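Local coordinates for protein uracil-DNA glycosylase (Nitratifractor salsuginis, PDB 5X3G) that is a member of the uracil-DNA glycosylase superfamily, with an alpha/beta fold built round a four-stranded parallel sheet, at residues D40-W45 with I183-A188; M169-T174 with R187-K192. All coordinates share one frame; numbering follows the deposited sequence.

Contact 1 of 2, residues D40-W45 with I183-A188; sequences DSYLEW and IRAWRA
Y42 reaches W186 because its first torsion sets CG anti to the backbone N (chi1 -164°), carrying the phenol straight out from helix 40-48, while W186 holds CG anti to its carbonyl carbon, which brings the far end of the indole nearer the phenol. The two side chains cross nearly at right angles, and the ring planes are almost perpendicular, but the phenol meets the five-membered ring obliquely, with centroids 5.4 Å apart. The polar link is a hydrogen bond from W186 NE1 to Y42 OH, 3.0 Å long. It is somewhat bent, with an N-H...O angle of 144°, and the oxygen sits at the indole edge, 23° out of its plane. Carbon contacts back up the bond: Y42 CE2 packs 4.0 Å from W186 CE2, and the methyl CB of A185, one residue earlier on the helix, lies 4.3 Å from Y42 CE1. Within helix 40-48, W45 covers one face of the phenol, its CE3 standing 4.0 Å above the ring centre, while A185 and W186 approach obliquely from the other helix. Y42 OH also hydrogen-bonds to H182 ND1, one turn before W186. In chemical terms, a single hydroxyl takes the indole N-H of a buried tryptophan and engages a histidine of the same helix, tying the two helices together at a partly buried junction and restricting where the tip of the tyrosine can lie.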
loop_
_atom_site.group_PDB
_atom_site.type_symbol
_atom_site.label_atom_id
_atom_site.label_comp_id
_atom_site.label_asym_id
_atom_site.label_seq_id
_atom_site.Cartn_x
_atom_site.Cartn_y
_atom_site.Cartn_z
ATOM N N ASP A 40 -24.498 -2.544 -7.048
ATOM C CA ASP A 40 -25.016 -1.176 -7.070
ATOM C C ASP A 40 -25.309 -0.649 -5.669
ATOM O O ASP A 40 -24.966 0.497 -5.348
ATOM C CB ASP A 40 -26.272 -1.105 -7.940
ATOM C CG ASP A 40 -25.952 -0.918 -9.410
ATOM O OD1 ASP A 40 -25.651 0.227 -9.811
ATOM O OD2 ASP A 40 -25.997 -1.912 -10.165
ATOM N N SER A 41 -25.953 -1.458 -4.823
ATOM C CA SER A 41 -26.251 -1.006 -3.466
ATOM C C SER A 41 -24.973 -0.692 -2.700
ATOM O O SER A 41 -24.908 0.302 -1.966
ATOM C CB SER A 41 -27.078 -2.058 -2.726
ATOM N N TYR A 42 -23.942 -1.525 -2.867
ATOM C CA TYR A 42 -22.657 -1.251 -2.235
ATOM C C TYR A 42 -22.097 0.092 -2.688
ATOM O O TYR A 42 -21.539 0.847 -1.881
ATOM C CB TYR A 42 -21.674 -2.380 -2.547
ATOM C CG TYR A 42 -20.453 -2.404 -1.655
ATOM C CD1 TYR A 42 -20.448 -3.132 -0.473
ATOM C CD2 TYR A 42 -19.307 -1.697 -1.994
ATOM C CE1 TYR A 42 -19.337 -3.157 0.347
ATOM C CE2 TYR A 42 -18.189 -1.715 -1.180
ATOM C CZ TYR A 42 -18.210 -2.447 -0.011
ATOM O OH TYR A 42 -17.103 -2.473 0.802
ATOM N N LEU A 43 -22.250 0.415 -3.976
ATOM C CA LEU A 43 -21.765 1.695 -4.480
ATOM C C LEU A 43 -22.562 2.858 -3.903
ATOM O O LEU A 43 -21.998 3.920 -3.616
ATOM C CB LEU A 43 -21.816 1.715 -6.008
ATOM C CG LEU A 43 -20.660 1.010 -6.716
ATOM C CD1 LEU A 43 -20.868 1.005 -8.222
ATOM C CD2 LEU A 43 -19.349 1.686 -6.360
ATOM N N GLU A 44 -23.875 2.682 -3.731
ATOM C CA GLU A 44 -24.680 3.741 -3.127
ATOM C C GLU A 44 -24.279 3.975 -1.675
ATOM O O GLU A 44 -24.121 5.125 -1.243
ATOM C CB GLU A 44 -26.166 3.393 -3.228
ATOM N N TRP A 45 -24.110 2.893 -0.907
ATOM C CA TRP A 45 -23.629 3.023 0.465
ATOM C C TRP A 45 -22.274 3.712 0.513
ATOM O O TRP A 45 -22.027 4.559 1.379
ATOM C CB TRP A 45 -23.537 1.649 1.126
ATOM C CG TRP A 45 -22.746 1.679 2.395
ATOM C CD1 TRP A 45 -23.106 2.270 3.567
ATOM C CD2 TRP A 45 -21.446 1.115 2.613
ATOM N NE1 TRP A 45 -22.120 2.099 4.509
ATOM C CE2 TRP A 45 -21.089 1.394 3.946
ATOM C CE3 TRP A 45 -20.553 0.396 1.811
ATOM C CZ2 TRP A 45 -19.880 0.981 4.496
ATOM C CZ3 TRP A 45 -19.352 -0.013 2.360
ATOM C CH2 TRP A 45 -19.027 0.281 3.689
ATOM N N ILE A 183 -13.579 -7.811 1.487
ATOM C CA ILE A 183 -12.586 -8.327 0.547
ATOM C C ILE A 183 -13.269 -9.118 -0.563
ATOM O O ILE A 183 -12.934 -8.979 -1.750
ATOM C CB ILE A 183 -11.536 -9.173 1.293
ATOM C CG1 ILE A 183 -10.634 -8.271 2.139
ATOM C CG2 ILE A 183 -10.711 -10.005 0.319
ATOM C CD1 ILE A 183 -10.073 -8.951 3.367
ATOM N N ARG A 184 -14.254 -9.941 -0.197
ATOM C CA ARG A 184 -15.001 -10.685 -1.207
ATOM C C ARG A 184 -15.748 -9.740 -2.142
ATOM O O ARG A 184 -15.806 -9.974 -3.355
ATOM C CB ARG A 184 -15.960 -11.657 -0.520
ATOM C CG ARG A 184 -16.757 -12.558 -1.444
ATOM C CD ARG A 184 -16.620 -13.998 -0.971
ATOM N NE ARG A 184 -17.631 -14.888 -1.532
ATOM C CZ ARG A 184 -17.448 -16.189 -1.732
ATOM N NH1 ARG A 184 -16.285 -16.754 -1.434
ATOM N NH2 ARG A 184 -18.427 -16.924 -2.237
ATOM N N ALA A 185 -16.300 -8.650 -1.601
ATOM C CA ALA A 185 -17.023 -7.694 -2.433
ATOM C C ALA A 185 -16.092 -6.930 -3.369
ATOM O O ALA A 185 -16.530 -6.456 -4.423
ATOM C CB ALA A 185 -17.804 -6.718 -1.554
ATOM N N TRP A 186 -14.816 -6.794 -3.010
ATOM C CA TRP A 186 -13.851 -6.059 -3.820
ATOM C C TRP A 186 -13.033 -6.956 -4.739
ATOM O O TRP A 186 -12.251 -6.440 -5.550
ATOM C CB TRP A 186 -12.907 -5.260 -2.919
ATOM C CG TRP A 186 -13.536 -4.037 -2.333
ATOM C CD1 TRP A 186 -14.234 -3.951 -1.165
ATOM C CD2 TRP A 186 -13.530 -2.720 -2.894
ATOM N NE1 TRP A 186 -14.664 -2.662 -0.962
ATOM C CE2 TRP A 186 -14.243 -1.887 -2.011
ATOM C CE3 TRP A 186 -12.990 -2.165 -4.057
ATOM C CZ2 TRP A 186 -14.429 -0.529 -2.253
ATOM C CZ3 TRP A 186 -13.177 -0.818 -4.299
ATOM C CH2 TRP A 186 -13.890 -0.014 -3.400
ATOM N N ARG A 187 -13.190 -8.276 -4.632
ATOM C CA ARG A 187 -12.370 -9.186 -5.427
ATOM C C ARG A 187 -12.560 -8.953 -6.924
ATOM O O ARG A 187 -11.592 -8.980 -7.692
ATOM C CB ARG A 187 -12.690 -10.632 -5.052
ATOM C CG ARG A 187 -11.936 -11.658 -5.869
ATOM C CD ARG A 187 -12.234 -13.048 -5.358
ATOM N NE ARG A 187 -11.987 -13.129 -3.921
ATOM C CZ ARG A 187 -12.693 -13.881 -3.084
ATOM N NH1 ARG A 187 -13.692 -14.623 -3.543
ATOM N NH2 ARG A 187 -12.406 -13.888 -1.790
ATOM N N ALA A 188 -13.801 -8.721 -7.362
ATOM C CA ALA A 188 -14.040 -8.430 -8.774
ATOM C C ALA A 188 -13.372 -7.128 -9.201
ATOM O O ALA A 188 -12.881 -7.022 -10.336
ATOM C CB ALA A 188 -15.542 -8.374 -9.057
#

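Contact 2 of 2, residues M169-T174 with R187-K192; sequences MALLFT and RAFIEK
The ring of F189 is met obliquely by L171, whose CD1 methyl comes in at the far end of the phenyl, 4.0 Å from CZ and 4.1 Å from CE2. The two side chains cross at about a right angle. W186 also makes an edge-to-face pair with F189, and L31, A34 and L35 of helix 28-35 pack against it, which places the phenyl in a buried apolar layer between two helices and the loop. With CG anti to the backbone N (chi1 166°), F189 leans from helix 179-196 toward L171. One residue on, I190 turns to the backbone of the loop instead: its CG1 rests 3.3 Å from M169 O and its CD1 3.7 Å from the same oxygen, a close packing of an aliphatic branch on a carbonyl rather than a hydrogen bond. Its other branch, CG2, faces the selenomethionine side chain, 4.3 Å from M169 SE. No hydrogen bond joins the two segments, and the cohesion between them is that of apolar surfaces. The loop finds polar partners elsewhere, since the backbones of M169 and A170 bond to those of G77, the last residue of strand 73-77, and Q78 just after it. The helix is kinked at A188 and F189, whose amides have no bond to the preceding turn, and I190 comes directly after. Strand 164-168, this loop and the helix that packs back on it make up the first part of a beta-alpha-beta crossover, which returns to the parallel sheet at strand 203-207, as expected of an alpha/beta fold of this family.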
loop_
_atom_site.group_PDB
_atom_site.type_symbol
_atom_site.label_atom_id
_atom_site.label_comp_id
_atom_site.label_asym_id
_atom_site.label_seq_id
_atom_site.Cartn_x
_atom_site.Cartn_y
_atom_site.Cartn_z
HETATM N N MSE A 169 -6.586 -5.067 -0.843
HETATM C CA MSE A 169 -7.532 -5.985 -1.488
HETATM C C MSE A 169 -8.957 -5.443 -1.430
HETATM O O MSE A 169 -9.723 -5.585 -2.385
HETATM C CB MSE A 169 -7.468 -7.372 -0.847
HETATM C CG MSE A 169 -6.164 -8.102 -1.095
HETATM SE SE MSE A 169 -5.932 -8.538 -2.978
HETATM C CE MSE A 169 -5.891 -10.482 -2.822
ATOM N N ALA A 170 -9.308 -4.835 -0.300
ATOM C CA ALA A 170 -10.510 -4.025 -0.167
ATOM C C ALA A 170 -10.095 -2.613 0.218
ATOM O O ALA A 170 -9.175 -2.428 1.019
ATOM C CB ALA A 170 -11.471 -4.603 0.878
ATOM N N LEU A 171 -10.769 -1.616 -0.350
ATOM C CA LEU A 171 -10.378 -0.225 -0.162
ATOM C C LEU A 171 -11.046 0.441 1.035
ATOM O O LEU A 171 -10.754 1.610 1.311
ATOM C CB LEU A 171 -10.682 0.587 -1.426
ATOM C CG LEU A 171 -10.019 0.123 -2.723
ATOM C CD1 LEU A 171 -10.240 1.152 -3.824
ATOM C CD2 LEU A 171 -8.533 -0.149 -2.521
ATOM N N LEU A 172 -11.926 -0.255 1.754
ATOM C CA LEU A 172 -12.585 0.350 2.901
ATOM C C LEU A 172 -12.719 -0.671 4.020
ATOM O O LEU A 172 -12.679 -1.882 3.797
ATOM C CB LEU A 172 -13.956 0.939 2.520
ATOM C CG LEU A 172 -15.076 0.047 1.970
ATOM C CD1 LEU A 172 -15.774 -0.756 3.063
ATOM C CD2 LEU A 172 -16.077 0.895 1.200
ATOM N N PHE A 173 -12.897 -0.150 5.234
ATOM C CA PHE A 173 -12.999 -0.939 6.454
ATOM C C PHE A 173 -14.182 -0.427 7.260
ATOM O O PHE A 173 -14.347 0.787 7.412
ATOM C CB PHE A 173 -11.704 -0.834 7.274
ATOM C CG PHE A 173 -11.782 -1.456 8.647
ATOM C CD1 PHE A 173 -11.358 -2.757 8.852
ATOM C CD2 PHE A 173 -12.243 -0.730 9.735
ATOM C CE1 PHE A 173 -11.411 -3.331 10.105
ATOM C CE2 PHE A 173 -12.303 -1.298 10.994
ATOM C CZ PHE A 173 -11.883 -2.600 11.177
ATOM N N THR A 174 -14.997 -1.344 7.780
ATOM C CA THR A 174 -16.097 -0.991 8.671
ATOM C C THR A 174 -15.881 -1.540 10.074
ATOM O O THR A 174 -15.900 -0.785 11.051
ATOM C CB THR A 174 -17.434 -1.488 8.100
ATOM O OG1 THR A 174 -17.368 -2.900 7.866
ATOM C CG2 THR A 174 -17.754 -0.780 6.796
ATOM N N ARG A 187 -13.190 -8.276 -4.632
ATOM C CA ARG A 187 -12.370 -9.186 -5.427
ATOM C C ARG A 187 -12.560 -8.953 -6.924
ATOM O O ARG A 187 -11.592 -8.980 -7.692
ATOM C CB ARG A 187 -12.690 -10.632 -5.052
ATOM C CG ARG A 187 -11.936 -11.658 -5.869
ATOM C CD ARG A 187 -12.234 -13.048 -5.358
ATOM N NE ARG A 187 -11.987 -13.129 -3.921
ATOM C CZ ARG A 187 -12.693 -13.881 -3.084
ATOM N NH1 ARG A 187 -13.692 -14.623 -3.543
ATOM N NH2 ARG A 187 -12.406 -13.888 -1.790
ATOM N N ALA A 188 -13.801 -8.721 -7.362
ATOM C CA ALA A 188 -14.040 -8.430 -8.774
ATOM C C ALA A 188 -13.372 -7.128 -9.201
ATOM O O ALA A 188 -12.881 -7.022 -10.336
ATOM C CB ALA A 188 -15.542 -8.374 -9.057
ATOM N N PHE A 189 -13.351 -6.133 -8.311
ATOM C CA PHE A 189 -12.625 -4.898 -8.579
ATOM C C PHE A 189 -11.142 -5.177 -8.794
ATOM O O PHE A 189 -10.534 -4.672 -9.747
ATOM C CB PHE A 189 -12.833 -3.914 -7.424
ATOM C CG PHE A 189 -11.878 -2.749 -7.429
ATOM C CD1 PHE A 189 -12.183 -1.591 -8.124
ATOM C CD2 PHE A 189 -10.687 -2.803 -6.718
ATOM C CE1 PHE A 189 -11.313 -0.519 -8.129
ATOM C CE2 PHE A 189 -9.814 -1.732 -6.721
ATOM C CZ PHE A 189 -10.125 -0.587 -7.424
ATOM N N ILE A 190 -10.540 -5.979 -7.911
ATOM C CA ILE A 190 -9.113 -6.276 -8.033
ATOM C C ILE A 190 -8.835 -7.036 -9.325
ATOM O O ILE A 190 -7.900 -6.711 -10.066
ATOM C CB ILE A 190 -8.608 -7.057 -6.806
ATOM C CG1 ILE A 190 -8.768 -6.225 -5.531
ATOM C CG2 ILE A 190 -7.151 -7.436 -6.993
ATOM C CD1 ILE A 190 -8.002 -4.924 -5.563
ATOM N N GLU A 191 -9.641 -8.063 -9.609
ATOM C CA GLU A 191 -9.453 -8.849 -10.826
ATOM C C GLU A 191 -9.538 -7.976 -12.072
ATOM O O GLU A 191 -8.724 -8.116 -12.994
ATOM C CB GLU A 191 -10.487 -9.973 -10.890
ATOM N N LYS A 192 -10.513 -7.063 -12.118
ATOM C CA LYS A 192 -10.622 -6.181 -13.276
ATOM C C LYS A 192 -9.441 -5.218 -13.356
ATOM O O LYS A 192 -8.935 -4.934 -14.451
ATOM C CB LYS A 192 -11.940 -5.409 -13.226
ATOM C CG LYS A 192 -12.235 -4.651 -14.502
ATOM C CD LYS A 192 -12.377 -5.618 -15.662
ATOM C CE LYS A 192 -12.594 -4.885 -16.966
ATOM N NZ LYS A 192 -12.840 -5.827 -18.093
#

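Overall arrangement
Contacts 1 and 2 lie side by side along helix 179-196, their centres about 8 Å apart, with contact 2 nearer the centre of the chain, and they share R187 and A188. W186 joins them: its CB packs 3.2 Å from M169 O and its CD1 3.5 Å from A170 CB. L172 touches helix 40-48 as well, with CD1 3.1 Å from Y42 OH and 3.5 Å from W45 CH2. H182 links the polar ends, bonding to Y42 OH through ND1 and to T174 OG1 through NE2. The backbones of M169 and A170 hydrogen-bond with G77 and Q78, which begin the GQDPY sequence characteristic of this family, and F173 touches D79.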